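Long-range contact in telomeric DNA-binding factor trf1 (Schizosaccharomyces pombe, PDB 6K5S), which probably binds telomeric DNA and carries an all-helical domain of the telomere repeat binding factor family: residues Ala85-Phe90 / Glu111-Asp116. Residues are numbered along the deposited sequence; the frame is centred on the assembly and turned at random.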
# COMPACT_ATOMS: atom_id res chain seq x y z
N ALA A 85 -6.61 11.41 3.12
CA ALA A 85 -6.24 10.42 4.11
C ALA A 85 -6.87 10.76 5.45
O ALA A 85 -7.41 9.88 6.13
CB ALA A 85 -4.71 10.32 4.22
N ASN A 86 -6.83 12.04 5.84
CA ASN A 86 -7.40 12.44 7.12
C ASN A 86 -8.90 12.17 7.18
O ASN A 86 -9.41 11.74 8.22
CB ASN A 86 -7.08 13.92 7.38
CG ASN A 86 -5.65 14.10 7.92
OD1 ASN A 86 -5.03 13.14 8.39
ND2 ASN A 86 -5.13 15.32 7.86
N LEU A 87 -9.63 12.38 6.08
CA LEU A 87 -11.04 11.99 6.04
C LEU A 87 -11.21 10.48 6.21
O LEU A 87 -12.11 10.03 6.93
CB LEU A 87 -11.69 12.44 4.72
CG LEU A 87 -11.94 13.95 4.75
CD1 LEU A 87 -11.90 14.52 3.34
CD2 LEU A 87 -13.28 14.20 5.44
N ALA A 88 -10.37 9.69 5.53
CA ALA A 88 -10.49 8.24 5.66
C ALA A 88 -10.20 7.81 7.08
O ALA A 88 -10.90 6.93 7.62
CB ALA A 88 -9.56 7.55 4.66
N ILE A 89 -9.19 8.42 7.71
CA ILE A 89 -8.86 8.14 9.11
C ILE A 89 -10.04 8.45 10.01
O ILE A 89 -10.37 7.68 10.92
CB ILE A 89 -7.61 8.93 9.53
CG1 ILE A 89 -6.35 8.34 8.89
CG2 ILE A 89 -7.43 8.90 11.08
CD1 ILE A 89 -5.14 9.29 9.02
N PHE A 90 -10.67 9.62 9.81
CA PHE A 90 -11.78 10.02 10.67
C PHE A 90 -12.95 9.05 10.53
O PHE A 90 -13.53 8.62 11.54
CB PHE A 90 -12.21 11.44 10.33
CG PHE A 90 -13.06 12.08 11.38
CD1 PHE A 90 -14.42 11.80 11.46
CD2 PHE A 90 -12.51 12.99 12.28
CE1 PHE A 90 -15.22 12.40 12.43
CE2 PHE A 90 -13.31 13.59 13.26
CZ PHE A 90 -14.66 13.30 13.32
N GLU A 111 -9.48 20.65 11.36
CA GLU A 111 -8.37 20.40 10.45
C GLU A 111 -8.72 19.33 9.43
O GLU A 111 -8.26 19.37 8.29
CB GLU A 111 -7.13 20.01 11.25
CG GLU A 111 -5.93 19.67 10.39
CD GLU A 111 -5.36 20.90 9.71
OE1 GLU A 111 -5.25 21.96 10.36
OE2 GLU A 111 -5.04 20.80 8.51
N VAL A 112 -9.58 18.39 9.81
CA VAL A 112 -9.97 17.30 8.92
C VAL A 112 -11.03 17.76 7.92
O VAL A 112 -10.96 17.44 6.73
CB VAL A 112 -10.47 16.11 9.77
CG1 VAL A 112 -11.11 15.03 8.91
CG2 VAL A 112 -9.31 15.54 10.58
N PHE A 113 -12.01 18.55 8.36
CA PHE A 113 -13.14 18.90 7.51
C PHE A 113 -13.05 20.30 6.92
O PHE A 113 -13.70 20.56 5.91
CB PHE A 113 -14.46 18.77 8.28
CG PHE A 113 -14.83 17.35 8.58
CD1 PHE A 113 -14.33 16.72 9.70
CD2 PHE A 113 -15.67 16.64 7.74
CE1 PHE A 113 -14.67 15.40 9.99
CE2 PHE A 113 -16.01 15.32 8.01
CZ PHE A 113 -15.50 14.70 9.14
N ALA A 114 -12.25 21.19 7.52
CA ALA A 114 -12.04 22.55 7.00
C ALA A 114 -10.54 22.87 7.01
O ALA A 114 -10.08 23.79 7.70
CB ALA A 114 -12.83 23.56 7.82
N PRO A 115 -9.75 22.12 6.27
CA PRO A 115 -8.30 22.33 6.31
C PRO A 115 -7.92 23.58 5.54
O PRO A 115 -8.68 24.10 4.73
CB PRO A 115 -7.74 21.07 5.64
CG PRO A 115 -8.84 20.65 4.71
CD PRO A 115 -10.14 21.05 5.33
N ASP A 116 -6.73 24.10 5.86
CA ASP A 116 -6.09 25.17 5.10
C ASP A 116 -6.87 26.48 5.17
O ASP A 116 -6.98 27.21 4.18
CB ASP A 116 -5.88 24.75 3.64
CG ASP A 116 -5.11 23.44 3.52
OD1 ASP A 116 -4.19 23.22 4.33
OD2 ASP A 116 -5.43 22.64 2.61
O HOH W 1 -6.75 17.47 6.67
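F90 and F113 form a T-shaped pair. The edge of F113 points at the face of F90, with centroids 5.0 Å apart and planes at 87°. F113 CE1 sits over the centre of the F90 ring, 3.7 Å above its plane. F90 reaches this place because its CG is anti to the backbone N (chi1 -164°). With an alanine here, the edge of F113 would probably lose the ring it faces, and a gap would open where that ring had packed.

Aliphatic side chains pack against the pair. L87 CD2 lies over one face of the F113 ring, 3.9 Å from F113 CE2. V112 projects toward helix 76-94, where its CA is nearest that of N86. Its CG1 rests against the backbone carbonyl of N86, 3.8 Å from N86 O, and lies 4.0 Å from F90 CB.

The polar link is a water bridge. The water accepts from N86 ND2 at 2.9 Å and donates to E111 O. N86 ND2 also donates to I66 O, so the amide ties in the chain before helix 76-94 as well.

Helices 122-141 and 208-222 add side chains to this core: L131 touches F90, and I219 touches both L87 and F113. The contact is buried interhelical packing between consecutive helices 76-94 and 102-113, at the C-terminal end of the latter, within the all-helical fold of the TRF family domain.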